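PDB 3SZV: pyroglutatmate porin OpdO from Pseudomonas aeruginosa, which probably forms a beta-barrel channel across the bacterial outer membrane for small carboxylates such as pyroglutamate. Local coordinates for residues Gly61-Glu64 / Gly68-Val71; Asp152-Glu155 / Leu159-Arg162; Gly110-Ala115 / Leu121-Ala126; Ala126-Phe129 / Ser135-Asp138. All blocks are in the same frame, centred on the assembly; numbering follows the deposited sequence.

Contact 1 (Gly61-Glu64 / Gly68-Val71); sequences GFSE and GFGV. With C8E ((hydroxyethyloxy)tri(ethyloxy)octane), chain D.
Ser63 and Phe69 join the loop 61-64 to the strand 68-71 by a backbone bond, Ser63 N to Phe69 O at 2.9 Å, with the donor in the carbonyl plane. The same carbonyl oxygen also receives a CA-H...O contact from Phe62. The return bond is not backbone to backbone. Phe69 N donates to Ser63 OG at 3.0 Å, with an N-H...O angle of 158°. Ser63 OG sits between its own backbone N and carbonyl carbon (chi1 57°), and this turns the hydroxyl toward the strand. The serine side chain thus takes the place of a main-chain acceptor where the loop departs from regular pairing. Ser63 OG also lies at the edge of the Phe69 ring. The Phe62 ring meets Gly68 O at its own edge, Phe62 CD1 to Gly68 O 3.7 Å. On the outer surface the detergent C8E runs past both Ser63 and Phe69, with its C5 3.6 Å from Ser63 CB and its C2 3.9 Å from Phe69 CB. Such a site suits the lipid-facing side of a barrel. Helix 10-21 packs against Ser63 through Leu19. Strand 106-117 continues the barrel beside strand 67-81, and its Lys114 and Arg116 touch Phe62.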
loop_
_atom_site.group_PDB
_atom_site.type_symbol
_atom_site.label_atom_id
_atom_site.label_comp_id
_atom_site.label_asym_id
_atom_site.label_seq_id
_atom_site.Cartn_x
_atom_site.Cartn_y
_atom_site.Cartn_z
ATOM N N GLY A 61 -19.892 -4.518 15.004
ATOM C CA GLY A 61 -20.985 -4.902 14.138
ATOM C C GLY A 61 -21.735 -3.648 13.735
ATOM O O GLY A 61 -21.292 -2.528 14.012
ATOM N N PHE A 62 -22.872 -3.835 13.075
ATOM C CA PHE A 62 -23.700 -2.713 12.657
ATOM C C PHE A 62 -25.047 -2.766 13.353
ATOM O O PHE A 62 -25.607 -3.846 13.583
ATOM C CB PHE A 62 -23.936 -2.744 11.147
ATOM C CG PHE A 62 -22.711 -2.447 10.333
ATOM C CD1 PHE A 62 -22.443 -1.157 9.887
ATOM C CD2 PHE A 62 -21.818 -3.456 10.023
ATOM C CE1 PHE A 62 -21.298 -0.890 9.128
ATOM C CE2 PHE A 62 -20.685 -3.202 9.273
ATOM C CZ PHE A 62 -20.424 -1.918 8.826
ATOM N N SER A 63 -25.588 -1.598 13.673
ATOM C CA SER A 63 -26.964 -1.539 14.160
ATOM C C SER A 63 -27.932 -1.988 13.059
ATOM O O SER A 63 -27.703 -1.731 11.868
ATOM C CB SER A 63 -27.300 -0.127 14.643
ATOM O OG SER A 63 -27.103 0.826 13.613
ATOM N N GLU A 64 -28.999 -2.680 13.452
ATOM C CA GLU A 64 -29.986 -3.182 12.507
ATOM C C GLU A 64 -30.713 -2.039 11.822
ATOM O O GLU A 64 -30.891 -0.968 12.403
ATOM C CB GLU A 64 -31.002 -4.066 13.235
ATOM C CG GLU A 64 -30.432 -5.373 13.752
ATOM C CD GLU A 64 -30.310 -6.422 12.666
ATOM O OE1 GLU A 64 -31.256 -7.225 12.512
ATOM O OE2 GLU A 64 -29.272 -6.445 11.970
ATOM N N GLY A 68 -27.217 0.941 8.565
ATOM C CA GLY A 68 -26.577 0.428 9.758
ATOM C C GLY A 68 -25.397 1.287 10.154
ATOM O O GLY A 68 -24.673 1.793 9.294
ATOM N N PHE A 69 -25.187 1.448 11.452
ATOM C CA PHE A 69 -24.088 2.265 11.949
ATOM C C PHE A 69 -23.141 1.440 12.800
ATOM O O PHE A 69 -23.548 0.469 13.453
ATOM C CB PHE A 69 -24.634 3.458 12.747
ATOM C CG PHE A 69 -25.513 4.362 11.940
ATOM C CD1 PHE A 69 -24.965 5.272 11.055
ATOM C CD2 PHE A 69 -26.893 4.296 12.054
ATOM C CE1 PHE A 69 -25.766 6.102 10.303
ATOM C CE2 PHE A 69 -27.700 5.124 11.300
ATOM C CZ PHE A 69 -27.136 6.030 10.424
ATOM N N GLY A 70 -21.872 1.829 12.805
ATOM C CA GLY A 70 -20.885 1.136 13.606
ATOM C C GLY A 70 -19.697 2.021 13.903
ATOM O O GLY A 70 -19.671 3.190 13.509
ATOM N N VAL A 71 -18.724 1.455 14.603
ATOM C CA VAL A 71 -17.483 2.163 14.898
ATOM C C VAL A 71 -16.334 1.167 14.956
ATOM O O VAL A 71 -16.458 0.083 15.531
ATOM C CB VAL A 71 -17.581 2.933 16.224
ATOM C CG1 VAL A 71 -17.876 1.979 17.375
ATOM C CG2 VAL A 71 -16.292 3.703 16.487
HETATM C C1 C8E D . -23.878 4.111 17.402
HETATM C C2 C8E D . -24.880 3.238 16.652
HETATM C C3 C8E D . -26.229 3.185 17.363
HETATM C C4 C8E D . -27.340 3.656 16.433
HETATM C C5 C8E D . -28.532 2.703 16.416
HETATM C C6 C8E D . -29.780 3.430 15.932
HETATM C C7 C8E D . -31.008 2.532 16.019
HETATM C C8 C8E D . -31.671 2.351 14.658
#

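Contact 2 (Asp152-Glu155 / Leu159-Arg162); sequences DVQE and LTLR. With C8E ((hydroxyethyloxy)tri(ethyloxy)octane), chain F.
The carboxylate of Asp152 and the guanidinium of Arg162 belong to side chains that run alongside each other, but their planes are 47° apart and they do not stack. Contact is made by the aliphatic part of the arginine: Asp152 OD2 is 3.6 Å from Arg162 CG. The charged atoms stay apart, since Asp152 OD2 is 4.8 Å from Arg162 NE, so any attraction is probably modest. Arg162 instead pairs with Asp198 and donates to Lys130 O. The amide of Gln154 meets the other carboxylate oxygen. Gln154 NE2 donates to Asp152 OD1 at 2.9 Å, with OD1 in the amide plane but the donor 29° out of the carboxylate plane, on its syn side. Gln154 is extended beyond CG (chi2 -179°), which carries the amide to Asp152. Its chi1 sets CG anti to the carbonyl carbon, beside Thr160 OG1. A water donates to Gln154 OE1 and lies at a long, weak distance from Thr160 OG1.

Two backbone bonds tie the antiparallel pair, Val153 N to Leu161 O 2.8 Å and Leu161 N to Val153 O 3.0 Å. Their side chains share the face opposite Asp152 and Arg162, Val153 CB to Leu161 CB 4.2 Å. Toward the turn another water takes over, bridging Val153 O, Leu159 O and Glu155 N. Detergent C8E lies against Glu155, its C17 3.6 Å from Glu155 CD. This is the end of the hairpin of strands 149-156 and 159-170. Leu121 and Asn119 bond to one side of it, and Gly196 and Asp198 of strand 186-200 to the other.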
loop_
_atom_site.group_PDB
_atom_site.type_symbol
_atom_site.label_atom_id
_atom_site.label_comp_id
_atom_site.label_asym_id
_atom_site.label_seq_id
_atom_site.Cartn_x
_atom_site.Cartn_y
_atom_site.Cartn_z
ATOM N N ASP A 152 -17.362 3.333 -0.374
ATOM C CA ASP A 152 -17.193 2.166 -1.231
ATOM C C ASP A 152 -18.577 1.671 -1.628
ATOM O O ASP A 152 -19.354 1.263 -0.772
ATOM C CB ASP A 152 -16.434 1.069 -0.471
ATOM C CG ASP A 152 -16.038 -0.097 -1.356
ATOM O OD1 ASP A 152 -16.917 -0.702 -2.003
ATOM O OD2 ASP A 152 -14.837 -0.423 -1.401
ATOM N N VAL A 153 -18.894 1.724 -2.918
ATOM C CA VAL A 153 -20.225 1.408 -3.421
ATOM C C VAL A 153 -20.159 0.204 -4.353
ATOM O O VAL A 153 -19.523 0.270 -5.415
ATOM C CB VAL A 153 -20.817 2.614 -4.197
ATOM C CG1 VAL A 153 -22.128 2.244 -4.889
ATOM C CG2 VAL A 153 -21.015 3.808 -3.261
ATOM N N GLN A 154 -20.810 -0.891 -3.970
ATOM C CA GLN A 154 -20.811 -2.107 -4.783
ATOM C C GLN A 154 -22.236 -2.565 -5.075
ATOM O O GLN A 154 -22.643 -3.671 -4.715
ATOM C CB GLN A 154 -19.984 -3.212 -4.111
ATOM C CG GLN A 154 -18.497 -2.862 -4.061
ATOM C CD GLN A 154 -17.638 -3.939 -3.428
ATOM O OE1 GLN A 154 -17.704 -5.106 -3.808
ATOM N NE2 GLN A 154 -16.807 -3.543 -2.467
ATOM N N GLU A 155 -22.986 -1.697 -5.741
ATOM C CA GLU A 155 -24.398 -1.942 -6.012
ATOM C C GLU A 155 -24.647 -2.482 -7.421
ATOM O O GLU A 155 -25.689 -3.086 -7.689
ATOM C CB GLU A 155 -25.205 -0.654 -5.820
ATOM C CG GLU A 155 -25.075 -0.015 -4.449
ATOM C CD GLU A 155 -25.696 -0.842 -3.346
ATOM O OE1 GLU A 155 -25.232 -0.708 -2.194
ATOM O OE2 GLU A 155 -26.642 -1.613 -3.618
ATOM N N LEU A 159 -19.060 -3.946 -10.695
ATOM C CA LEU A 159 -18.576 -2.573 -10.606
ATOM C C LEU A 159 -18.366 -2.129 -9.168
ATOM O O LEU A 159 -19.290 -2.200 -8.343
ATOM C CB LEU A 159 -19.545 -1.613 -11.299
ATOM C CG LEU A 159 -19.162 -0.131 -11.231
ATOM C CD1 LEU A 159 -17.899 0.161 -12.059
ATOM C CD2 LEU A 159 -20.311 0.732 -11.717
ATOM N N THR A 160 -17.147 -1.695 -8.867
ATOM C CA THR A 160 -16.834 -1.079 -7.594
ATOM C C THR A 160 -16.559 0.392 -7.816
ATOM O O THR A 160 -15.716 0.747 -8.644
ATOM C CB THR A 160 -15.601 -1.727 -6.962
ATOM O OG1 THR A 160 -15.868 -3.117 -6.758
ATOM C CG2 THR A 160 -15.254 -1.072 -5.622
ATOM N N LEU A 161 -17.288 1.250 -7.115
ATOM C CA LEU A 161 -17.045 2.679 -7.154
ATOM C C LEU A 161 -16.520 3.118 -5.804
ATOM O O LEU A 161 -17.067 2.732 -4.771
ATOM C CB LEU A 161 -18.329 3.438 -7.485
ATOM C CG LEU A 161 -18.982 3.131 -8.826
ATOM C CD1 LEU A 161 -20.364 3.773 -8.883
ATOM C CD2 LEU A 161 -18.101 3.638 -9.949
ATOM N N ARG A 162 -15.433 3.875 -5.803
ATOM C CA ARG A 162 -14.870 4.372 -4.551
ATOM C C ARG A 162 -14.598 5.850 -4.652
ATOM O O ARG A 162 -14.356 6.388 -5.737
ATOM C CB ARG A 162 -13.583 3.638 -4.197
ATOM C CG ARG A 162 -13.810 2.227 -3.657
ATOM C CD ARG A 162 -12.480 1.527 -3.403
ATOM N NE ARG A 162 -11.762 1.311 -4.656
ATOM C CZ ARG A 162 -10.474 0.984 -4.737
ATOM N NH1 ARG A 162 -9.757 0.866 -3.620
ATOM N NH2 ARG A 162 -9.910 0.785 -5.934
HETATM C C13 C8E F . -24.928 5.047 -2.161
HETATM C C14 C8E F . -26.010 4.165 -1.554
HETATM O O15 C8E F . -26.434 3.249 -2.538
HETATM C C16 C8E F . -27.827 3.014 -2.533
HETATM C C17 C8E F . -28.086 1.560 -2.158
HETATM O O18 C8E F . -29.455 1.395 -1.846
HETATM C C19 C8E F . -30.166 0.623 -2.787
HETATM C C20 C8E F . -30.944 -0.461 -2.045
HETATM O O21 C8E F . -31.335 -1.478 -2.941
HETATM O O HOH W 1 -21.211 -0.393 -7.766
HETATM O O HOH W 2 -18.338 -5.433 -6.779
#

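Contact 3 (Gly110-Ala115 / Leu121-Ala126); sequences GLTAKA and LLKVGA
Thr112 OG1 donates to Ala126 O at 2.7 Å, in the carbonyl plane and on a lone pair. This bond closes one end of a beta hairpin made by strands 106-117 and 120-124 in the barrel wall. Beside it Ala126 N donates to Leu111 O at 3.1 Å, with the donor tilted 34° from the carbonyl plane. Two bonds therefore hold Ala126 where the chain turns its corner at Gly125 and Ala126 and leaves the wall. Gly125 has backbone angles (phi 129°, psi -127°) that call for glycine, and it forms a non-hydrogen-bonded pair with Thr112.

Regular pairing follows. Ala113 with Val124 and Ala115 with Leu122 are hydrogen-bonded pairs, each with bonds both ways. Of these, Ala113 N to Val124 O is short at 2.8 Å but the most bent. Lys114 and Lys123 form the non-hydrogen-bonded pair between them. Their CA atoms make CA-H...O contacts to neighbouring carbonyls, Lys114 CA to Leu122 O at 3.1 Å and Lys123 CA to Ala113 O.

Ala113, Ala115, Leu122 and Val124 project from one face, and Lys114 and Lys123 from the other. The two lysines extend away from the backbone, with Lys114 NZ 6.9 Å from Lys123 NZ. Lys114 NZ is held by a salt bridge to Asp72 and a hydrogen bond to Ser60 O. Thr112 CG2, placed anti to the backbone N, lies 3.7 Å from Lys123 CB. At the far end Leu121 brings its CD1 branch back, Leu121 CD1 lying 3.5 Å from Ala115 O.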
loop_
_atom_site.group_PDB
_atom_site.type_symbol
_atom_site.label_atom_id
_atom_site.label_comp_id
_atom_site.label_asym_id
_atom_site.label_seq_id
_atom_site.Cartn_x
_atom_site.Cartn_y
_atom_site.Cartn_z
ATOM N N GLY A 110 -7.154 5.626 17.179
ATOM C CA GLY A 110 -7.905 6.237 16.099
ATOM C C GLY A 110 -9.271 5.602 15.935
ATOM O O GLY A 110 -9.382 4.382 15.841
ATOM N N LEU A 111 -10.306 6.431 15.899
ATOM C CA LEU A 111 -11.672 5.956 15.722
ATOM C C LEU A 111 -12.134 6.127 14.289
ATOM O O LEU A 111 -11.734 7.069 13.602
ATOM C CB LEU A 111 -12.624 6.735 16.624
ATOM C CG LEU A 111 -12.337 6.620 18.111
ATOM C CD1 LEU A 111 -13.345 7.468 18.880
ATOM C CD2 LEU A 111 -12.396 5.162 18.553
ATOM N N THR A 112 -13.014 5.231 13.860
ATOM C CA THR A 112 -13.617 5.330 12.537
ATOM C C THR A 112 -15.109 5.061 12.642
ATOM O O THR A 112 -15.527 3.942 12.946
ATOM C CB THR A 112 -12.976 4.320 11.570
ATOM O OG1 THR A 112 -11.554 4.441 11.653
ATOM C CG2 THR A 112 -13.450 4.548 10.116
ATOM N N ALA A 113 -15.914 6.095 12.426
ATOM C CA ALA A 113 -17.354 5.914 12.368
ATOM C C ALA A 113 -17.663 5.250 11.040
ATOM O O ALA A 113 -16.980 5.500 10.046
ATOM C CB ALA A 113 -18.052 7.249 12.451
ATOM N N LYS A 114 -18.674 4.399 11.014
ATOM C CA LYS A 114 -19.066 3.765 9.763
ATOM C C LYS A 114 -20.574 3.645 9.597
ATOM O O LYS A 114 -21.328 3.568 10.577
ATOM C CB LYS A 114 -18.400 2.392 9.597
ATOM C CG LYS A 114 -18.751 1.371 10.668
ATOM C CD LYS A 114 -17.858 0.138 10.544
ATOM C CE LYS A 114 -18.248 -0.910 11.574
ATOM N NZ LYS A 114 -17.393 -2.130 11.470
ATOM N N ALA A 115 -21.005 3.619 8.341
ATOM C CA ALA A 115 -22.414 3.431 8.011
ATOM C C ALA A 115 -22.527 2.553 6.772
ATOM O O ALA A 115 -21.738 2.701 5.833
ATOM C CB ALA A 115 -23.096 4.772 7.781
ATOM N N LEU A 121 -20.633 1.158 1.776
ATOM C CA LEU A 121 -20.038 1.374 3.079
ATOM C C LEU A 121 -19.291 2.699 3.119
ATOM O O LEU A 121 -18.458 2.982 2.254
ATOM C CB LEU A 121 -19.066 0.238 3.407
ATOM C CG LEU A 121 -18.340 0.306 4.754
ATOM C CD1 LEU A 121 -19.325 0.153 5.914
ATOM C CD2 LEU A 121 -17.284 -0.781 4.834
ATOM N N LEU A 122 -19.596 3.502 4.129
ATOM C CA LEU A 122 -18.924 4.769 4.371
ATOM C C LEU A 122 -18.138 4.681 5.673
ATOM O O LEU A 122 -18.666 4.221 6.693
ATOM C CB LEU A 122 -19.963 5.890 4.483
ATOM C CG LEU A 122 -19.423 7.257 4.910
ATOM C CD1 LEU A 122 -18.503 7.821 3.854
ATOM C CD2 LEU A 122 -20.584 8.222 5.171
ATOM N N LYS A 123 -16.883 5.112 5.626
ATOM C CA LYS A 123 -16.022 5.198 6.807
ATOM C C LYS A 123 -15.542 6.631 6.962
ATOM O O LYS A 123 -15.139 7.267 5.984
ATOM C CB LYS A 123 -14.808 4.271 6.657
ATOM C CG LYS A 123 -15.144 2.795 6.723
ATOM C CD LYS A 123 -13.887 1.959 6.554
ATOM C CE LYS A 123 -14.221 0.480 6.534
ATOM N NZ LYS A 123 -12.978 -0.339 6.548
ATOM N N VAL A 124 -15.591 7.133 8.186
ATOM C CA VAL A 124 -15.157 8.485 8.495
ATOM C C VAL A 124 -14.250 8.477 9.723
ATOM O O VAL A 124 -14.635 7.982 10.789
ATOM C CB VAL A 124 -16.366 9.391 8.785
ATOM C CG1 VAL A 124 -15.896 10.783 9.175
ATOM C CG2 VAL A 124 -17.294 9.455 7.571
ATOM N N GLY A 125 -13.045 9.017 9.571
ATOM C CA GLY A 125 -12.085 9.092 10.662
ATOM C C GLY A 125 -10.744 8.527 10.236
ATOM O O GLY A 125 -10.193 8.954 9.223
ATOM N N ALA A 126 -10.210 7.584 11.006
ATOM C CA ALA A 126 -8.950 6.941 10.644
ATOM C C ALA A 126 -9.169 5.983 9.478
ATOM O O ALA A 126 -10.071 5.136 9.518
ATOM C CB ALA A 126 -8.368 6.193 11.868
#

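Contact 4 (Ala126-Phe129 / Ser135-Asp138)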
loop_
_atom_site.group_PDB
_atom_site.type_symbol
_atom_site.label_atom_id
_atom_site.label_comp_id
_atom_site.label_asym_id
_atom_site.label_seq_id
_atom_site.Cartn_x
_atom_site.Cartn_y
_atom_site.Cartn_z
ATOM N N ALA A 126 -10.210 7.584 11.006
ATOM C CA ALA A 126 -8.950 6.941 10.644
ATOM C C ALA A 126 -9.169 5.983 9.478
ATOM O O ALA A 126 -10.071 5.136 9.518
ATOM C CB ALA A 126 -8.368 6.193 11.868
ATOM N N LEU A 127 -8.340 6.108 8.451
ATOM C CA LEU A 127 -8.468 5.283 7.249
ATOM C C LEU A 127 -7.145 4.635 6.877
ATOM O O LEU A 127 -6.072 5.198 7.085
ATOM C CB LEU A 127 -8.922 6.136 6.061
ATOM C CG LEU A 127 -10.257 6.845 6.249
ATOM C CD1 LEU A 127 -10.484 7.783 5.065
ATOM C CD2 LEU A 127 -11.406 5.849 6.392
ATOM N N HIS A 128 -7.240 3.441 6.300
ATOM C CA HIS A 128 -6.076 2.726 5.791
ATOM C C HIS A 128 -6.579 1.833 4.671
ATOM O O HIS A 128 -7.351 0.901 4.905
ATOM C CB HIS A 128 -5.384 1.898 6.892
ATOM C CG HIS A 128 -4.143 1.202 6.425
ATOM N ND1 HIS A 128 -2.873 1.688 6.672
ATOM C CD2 HIS A 128 -3.973 0.059 5.719
ATOM C CE1 HIS A 128 -1.981 0.877 6.134
ATOM N NE2 HIS A 128 -2.622 -0.123 5.547
ATOM N N PHE A 129 -6.193 2.155 3.441
ATOM C CA PHE A 129 -6.716 1.438 2.291
ATOM C C PHE A 129 -5.744 1.584 1.129
ATOM O O PHE A 129 -4.787 2.380 1.193
ATOM C CB PHE A 129 -8.111 1.979 1.917
ATOM C CG PHE A 129 -8.099 3.412 1.447
ATOM C CD1 PHE A 129 -8.122 4.471 2.354
ATOM C CD2 PHE A 129 -8.066 3.710 0.094
ATOM C CE1 PHE A 129 -8.113 5.802 1.912
ATOM C CE2 PHE A 129 -8.056 5.026 -0.359
ATOM C CZ PHE A 129 -8.072 6.082 0.541
ATOM N N SER A 135 -2.457 5.029 -1.607
ATOM C CA SER A 135 -2.348 3.776 -0.857
ATOM C C SER A 135 -1.577 3.989 0.427
ATOM O O SER A 135 -0.435 4.455 0.399
ATOM C CB SER A 135 -1.606 2.718 -1.673
ATOM O OG SER A 135 -2.370 2.268 -2.798
ATOM N N ALA A 136 -2.190 3.639 1.551
ATOM C CA ALA A 136 -1.523 3.748 2.847
ATOM C C ALA A 136 -0.453 2.688 2.986
ATOM O O ALA A 136 -0.659 1.528 2.629
ATOM C CB ALA A 136 -2.542 3.626 3.975
ATOM N N ASN A 137 0.699 3.087 3.517
ATOM C CA ASN A 137 1.817 2.178 3.708
ATOM C C ASN A 137 1.727 1.370 4.992
ATOM O O ASN A 137 1.247 1.864 6.020
ATOM C CB ASN A 137 3.109 2.978 3.750
ATOM C CG ASN A 137 4.301 2.115 4.050
ATOM O OD1 ASN A 137 4.650 1.890 5.216
ATOM N ND2 ASN A 137 4.929 1.595 3.003
ATOM N N ASP A 138 2.171 0.119 4.937
ATOM C CA ASP A 138 2.401 -0.638 6.166
ATOM C C ASP A 138 3.590 -1.575 6.028
ATOM O O ASP A 138 3.464 -2.772 6.262
ATOM C CB ASP A 138 1.154 -1.420 6.589
ATOM C CG ASP A 138 1.295 -2.039 7.975
ATOM O OD1 ASP A 138 0.625 -3.059 8.239
ATOM O OD2 ASP A 138 2.076 -1.511 8.800
#
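His128 swings its ring over Ala136 because its CG is anti to the backbone N (chi1 -177°), and chi2 of 100° turns one ring face to the alanine methyl. Ala136 CB lies 3.6 Å from the centroid of the His128 ring and 25° off the ring normal, a CH-pi contact. The methyl is offset toward the rim, with Ala136 CB closest to His128 ND1 at 3.3 Å. At the ring edge, in its plane, Asn137 O is 3.4 Å from His128 CE1. The CB of Asp138 approaches CE1 obliquely. The ring is therefore touched by three successive residues of 135-138. Its ND1 is hydrogen-bonded to Glu144 O, which helps to fix its rotation.

One backbone bond joins the segments. Ala136 N donates to Phe129 O at 2.9 Å, nearly straight at the hydrogen. Ser135 CA adds a CA-H...O contact to the same oxygen. By contrast, Phe129 N is buried here with no partner in the model. The Asp138 carboxylate turns to a salt bridge with Arg30, and the Asn137 amide is held by Asp293, Thr139 and Asn172.

Both segments belong to the long connection from strand 120-124 to strand 145-147, which runs inward toward the centre of the chain. Such an inward loop is consistent with the constricting loops of porins. Phe146 of strand 145-147 touches Ala136, and Leu150 of strand 149-156 touches Phe129.

Along the chain the order is contact 1, contact 3, contact 4, contact 2. Contacts 1, 3 and 2 lie in the barrel wall. Contacts 1 and 3 have centres about 11 Å apart and meet through the neighbouring strands 67-81 and 106-117, with a probable hydrogen bond from Gly70 N to Lys114 O. Contacts 2 and 3 are about 17 Å apart between centres and join where strand 120-124 runs beside strand 149-156. Contact 4 begins at Ala126, where contact 3 ends, and leads inward; its centre is about 7 Å from the centre of the chain. The wall is thus built of successive hairpins, while one connection between its strands folds into the interior.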